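PDB 6U1U: ANGPTL4 C-terminal chain from Homo sapiens, which is the C-terminal fibrinogen-like domain of a secreted protein that inactivates lipoprotein lipase, regulating triglyceride clearance, and inhibits endothelial cell proliferation and migration. Local coordinates for residues 2-7 and 28-33; 88-93 and 210-215. All coordinates share one frame; numbering follows the deposited sequence.

The two contacts illustrate how one small secreted domain is held together by covalent and by repetitive polar means. Contact 1 lies about 17 Å from the centre of the chain, contact 2 about 8 Å, yet the touching residues of both are mostly buried. Contact 1 ties the N-terminal helix to strand 28-35 through a single disulfide, with little other contact between the two segments; contact 2 joins two strands, 87-94 and 208-215, far apart in sequence, by a full set of backbone hydrogen bonds. Both reach the same antiparallel sheet, and they meet where Lys-33 CD packs against Leu-212 CD2 at 3.7 Å. In contact 2, Leu-89 also touches the bound palmitic acid.

Contact 1. Residues 2-7 and 28-33; sequences RDCQEL and FLVNCK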
# COMPACT_ATOMS: atom_id res chain seq x y z
N ARG A 2 7.83 19.05 4.90
CA ARG A 2 8.00 18.11 3.80
C ARG A 2 7.08 16.91 3.91
O ARG A 2 6.82 16.24 2.91
CB ARG A 2 9.45 17.63 3.77
CG ARG A 2 10.44 18.65 3.25
CD ARG A 2 11.86 18.13 3.48
NE ARG A 2 12.00 17.69 4.87
CZ ARG A 2 12.92 16.84 5.32
NH1 ARG A 2 13.82 16.31 4.49
NH2 ARG A 2 12.95 16.52 6.61
N ASP A 3 6.56 16.61 5.10
CA ASP A 3 5.78 15.40 5.28
C ASP A 3 5.13 15.48 6.67
O ASP A 3 5.33 16.46 7.41
CB ASP A 3 6.64 14.15 5.14
CG ASP A 3 7.84 14.17 6.07
OD1 ASP A 3 7.67 14.50 7.26
OD2 ASP A 3 8.97 13.85 5.62
N CYS A 4 4.34 14.46 7.00
CA CYS A 4 3.59 14.49 8.25
C CYS A 4 4.51 14.47 9.48
O CYS A 4 4.14 15.02 10.52
CB CYS A 4 2.60 13.32 8.30
SG CYS A 4 1.30 13.47 7.02
N GLN A 5 5.68 13.83 9.39
CA GLN A 5 6.58 13.83 10.55
C GLN A 5 7.14 15.23 10.79
O GLN A 5 7.28 15.66 11.94
CB GLN A 5 7.69 12.78 10.36
CG GLN A 5 8.85 12.86 11.38
CD GLN A 5 8.39 12.67 12.81
OE1 GLN A 5 7.32 12.13 13.05
NE2 GLN A 5 9.22 13.09 13.79
N GLU A 6 7.42 15.98 9.72
CA GLU A 6 7.81 17.37 9.91
C GLU A 6 6.70 18.16 10.58
O GLU A 6 6.96 19.01 11.44
CB GLU A 6 8.18 18.01 8.59
CG GLU A 6 9.06 19.23 8.70
CD GLU A 6 9.89 19.44 7.42
OE1 GLU A 6 10.50 18.47 6.94
OE2 GLU A 6 9.91 20.57 6.91
N LEU A 7 5.45 17.92 10.16
CA LEU A 7 4.33 18.62 10.79
C LEU A 7 4.24 18.27 12.27
O LEU A 7 3.98 19.14 13.11
CB LEU A 7 3.03 18.25 10.10
CG LEU A 7 2.73 19.08 8.87
CD1 LEU A 7 1.58 18.42 8.06
CD2 LEU A 7 2.34 20.48 9.31
N PHE A 28 0.93 19.48 -1.88
CA PHE A 28 -0.30 18.70 -2.03
C PHE A 28 -0.83 18.34 -0.66
O PHE A 28 -0.11 18.36 0.33
CB PHE A 28 -0.12 17.42 -2.91
CG PHE A 28 0.96 16.44 -2.42
CD1 PHE A 28 0.64 15.36 -1.58
CD2 PHE A 28 2.27 16.56 -2.85
CE1 PHE A 28 1.66 14.44 -1.18
CE2 PHE A 28 3.28 15.67 -2.46
CZ PHE A 28 2.97 14.60 -1.61
N LEU A 29 -2.11 18.00 -0.63
CA LEU A 29 -2.81 17.76 0.63
C LEU A 29 -2.70 16.28 0.97
O LEU A 29 -3.06 15.44 0.16
CB LEU A 29 -4.27 18.19 0.46
CG LEU A 29 -5.13 18.47 1.69
CD1 LEU A 29 -4.66 19.74 2.44
CD2 LEU A 29 -6.59 18.58 1.26
N VAL A 30 -2.24 15.96 2.20
CA VAL A 30 -2.12 14.56 2.61
C VAL A 30 -2.93 14.34 3.88
O VAL A 30 -3.30 15.28 4.59
CB VAL A 30 -0.66 14.12 2.87
CG1 VAL A 30 0.10 14.05 1.56
CG2 VAL A 30 0.07 15.06 3.90
N ASN A 31 -3.21 13.06 4.15
CA ASN A 31 -3.87 12.66 5.39
C ASN A 31 -2.79 12.29 6.39
O ASN A 31 -2.07 11.32 6.16
CB ASN A 31 -4.75 11.43 5.16
CG ASN A 31 -5.88 11.69 4.20
OD1 ASN A 31 -5.67 11.78 2.96
ND2 ASN A 31 -7.10 11.76 4.73
N CYS A 32 -2.70 13.01 7.50
CA CYS A 32 -1.67 12.74 8.51
C CYS A 32 -2.32 12.06 9.70
O CYS A 32 -3.44 12.40 10.08
CB CYS A 32 -0.99 14.01 9.05
SG CYS A 32 -0.03 14.91 7.82
N LYS A 33 -1.60 11.11 10.29
CA LYS A 33 -2.03 10.49 11.53
C LYS A 33 -0.94 10.81 12.54
O LYS A 33 0.22 10.43 12.34
CB LYS A 33 -2.22 8.97 11.38
CG LYS A 33 -2.72 8.32 12.67
CD LYS A 33 -2.84 6.81 12.58
CE LYS A 33 -3.40 6.27 13.92
NZ LYS A 33 -3.58 4.80 13.92
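Cys-4, in the first turn of helix 4-9, and Cys-32, on strand 28-35, point their side chains at each other and are joined by a disulfide, SG to SG 2.1 Å. The C-S-S-C torsion of -78° sets the two CB-SG bonds roughly crosswise. In both cysteines SG lies anti to the carbonyl carbon (chi1 -66° and -65°), which brings each sulfur out beside its own backbone N and lets the CA atoms stand 5.5 Å apart.

Apolar groups from both segments border the bridge. Val-30 sends its CG2 methyl to Cys-4 SG at 3.7 Å, whereas Leu-7, one turn further along the helix, places CD1 3.9 Å from Cys-32 SG; each sulfur therefore has a methyl from the segment across from it. On the sheet side, Thr-41 of strand 38-46 touches both Cys-4 and Val-30.

The helix start is fixed independently. Asp-3 is the N-cap, its OD1 accepting from Glu-6 N at 2.9 Å, and Arg-2 NE makes a salt bridge with Glu-6 OE1 at 2.7 Å, the oxygen lying in the guanidinium plane.

With no hydrogen bond between the segments, the bridge is what fastens them directly: a covalent staple, suited to a secreted protein, that pins the capped N-terminal helix to the sheet of the fibrinogen-like domain.

Contact 2. Residues 88-93 and 210-215; sequences RLAVQL and TMLIQP
Arg-88 and Gln-214 are bonded through both backbone and side chains. Arg-88 N gives a nearly straight bond to Gln-214 O at 2.8 Å, although it comes from above the carbonyl plane, and Gln-214 N returns one to Arg-88 O. Their side chains run alongside each other in the same direction, the guanidinium and amide planes 85° apart, and Arg-88 NH1 adds a weak, bent bond to Gln-214 OE1 at 2.9 Å. The extended Gln-214 chain, CG anti to the backbone N (chi1 -179°), carries the amide to this point, while its NE2 is bonded to the carbonyls of Asp-37 and Gly-39. Replacing Arg-88 with an alanine would probably leave Gln-214 OE1 without its guanidinium partner and uncover the amide flank where Arg-88 CD now lies, though the NE2 bonds would remain.

The same two-bond pattern recurs at the hydrogen-bonded pairs Ala-90 with Leu-212 and Gln-92 with Thr-210. Ala-90 N reaches Leu-212 O at 2.7 Å, and Gln-92 N meets Thr-210 O almost end-on to the carbonyl.

On the face that carries Arg-88, Ala-90, Gln-92, Thr-210, Leu-212 and Gln-214, Leu-212 CD1 lies against the flat face of the Gln-92 amide, 3.7 Å from CD, with the two side chains at about a right angle, and also touches Ala-90 CB. On the face of Leu-89, Val-91, Met-211 and Ile-213, the Met-211 CE methyl sits 4.3 Å from Leu-89 CD1 and similarly far from Val-91 CG2, a looser apolar group; here Leu-89 also touches the bound palmitic acid.

In the main antiparallel sheet of the fibrinogen-like domain, strand 208-215 lies between 87-94 and 38-46, and 87-94 pairs in turn with 100-109. Helix 75-82 packs against Ile-213 and Pro-215.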
# COMPACT_ATOMS: atom_id res chain seq x y z
N ARG A 88 9.41 3.50 7.49
CA ARG A 88 8.53 2.53 8.12
C ARG A 88 7.21 2.47 7.37
O ARG A 88 6.59 3.50 7.13
CB ARG A 88 8.25 2.91 9.59
CG ARG A 88 9.52 3.23 10.38
CD ARG A 88 9.24 3.58 11.86
NE ARG A 88 10.52 3.67 12.56
CZ ARG A 88 11.27 4.77 12.61
NH1 ARG A 88 10.84 5.91 12.06
NH2 ARG A 88 12.44 4.74 13.23
N LEU A 89 6.80 1.27 7.00
CA LEU A 89 5.51 1.05 6.32
C LEU A 89 4.59 0.30 7.29
O LEU A 89 4.91 -0.76 7.62
CB LEU A 89 5.72 0.21 5.05
CG LEU A 89 4.47 -0.15 4.27
CD1 LEU A 89 3.68 1.07 3.91
CD2 LEU A 89 4.82 -0.90 3.01
N ALA A 90 3.54 0.95 7.75
CA ALA A 90 2.57 0.32 8.64
C ALA A 90 1.39 -0.21 7.83
O ALA A 90 0.88 0.48 6.94
CB ALA A 90 2.08 1.34 9.68
N VAL A 91 0.98 -1.45 8.12
CA VAL A 91 -0.11 -2.08 7.40
C VAL A 91 -1.13 -2.48 8.45
O VAL A 91 -0.79 -3.22 9.38
CB VAL A 91 0.37 -3.31 6.61
CG1 VAL A 91 -0.83 -4.04 5.99
CG2 VAL A 91 1.36 -2.87 5.49
N GLN A 92 -2.35 -1.97 8.34
CA GLN A 92 -3.37 -2.21 9.37
C GLN A 92 -4.57 -2.88 8.72
O GLN A 92 -5.08 -2.38 7.71
CB GLN A 92 -3.75 -0.91 10.06
CG GLN A 92 -2.45 -0.23 10.53
CD GLN A 92 -2.59 1.01 11.39
OE1 GLN A 92 -3.59 1.73 11.35
NE2 GLN A 92 -1.53 1.28 12.17
N LEU A 93 -5.00 -4.00 9.30
CA LEU A 93 -6.03 -4.86 8.72
C LEU A 93 -7.15 -5.07 9.72
O LEU A 93 -6.91 -5.15 10.92
CB LEU A 93 -5.45 -6.23 8.32
CG LEU A 93 -4.09 -6.24 7.61
CD1 LEU A 93 -3.51 -7.66 7.47
CD2 LEU A 93 -4.22 -5.58 6.21
N THR A 210 -5.63 0.01 6.22
CA THR A 210 -4.94 1.29 6.19
C THR A 210 -3.47 1.02 6.00
O THR A 210 -2.92 0.13 6.66
CB THR A 210 -5.11 2.09 7.50
OG1 THR A 210 -6.48 2.10 7.89
CG2 THR A 210 -4.66 3.53 7.30
N MET A 211 -2.82 1.79 5.13
CA MET A 211 -1.36 1.73 5.00
C MET A 211 -0.78 3.11 5.29
O MET A 211 -1.32 4.12 4.80
CB MET A 211 -0.95 1.28 3.58
CG MET A 211 -1.60 -0.04 3.18
SD MET A 211 -1.24 -0.47 1.46
CE MET A 211 0.48 -0.85 1.69
N LEU A 212 0.28 3.16 6.09
CA LEU A 212 0.87 4.44 6.46
C LEU A 212 2.37 4.36 6.29
O LEU A 212 2.96 3.29 6.44
CB LEU A 212 0.56 4.79 7.93
CG LEU A 212 -0.94 4.71 8.29
CD1 LEU A 212 -1.23 3.33 8.88
CD2 LEU A 212 -1.28 5.79 9.35
N ILE A 213 3.00 5.51 6.03
CA ILE A 213 4.45 5.55 5.86
C ILE A 213 5.05 6.64 6.73
O ILE A 213 4.43 7.69 6.97
CB ILE A 213 4.81 5.72 4.37
CG1 ILE A 213 6.29 5.39 4.14
CG2 ILE A 213 4.46 7.09 3.87
CD1 ILE A 213 6.50 4.53 2.90
N GLN A 214 6.26 6.38 7.22
CA GLN A 214 7.01 7.35 8.02
C GLN A 214 8.47 7.19 7.64
O GLN A 214 9.12 6.23 8.07
CB GLN A 214 6.82 7.14 9.52
CG GLN A 214 7.57 8.14 10.38
CD GLN A 214 7.41 7.78 11.83
OE1 GLN A 214 8.09 6.88 12.31
NE2 GLN A 214 6.47 8.44 12.53
N PRO A 215 9.01 8.07 6.81
CA PRO A 215 10.44 8.00 6.48
C PRO A 215 11.29 8.15 7.73
O PRO A 215 10.96 8.91 8.64
CB PRO A 215 10.64 9.17 5.51
CG PRO A 215 9.29 9.36 4.89
CD PRO A 215 8.32 9.11 6.02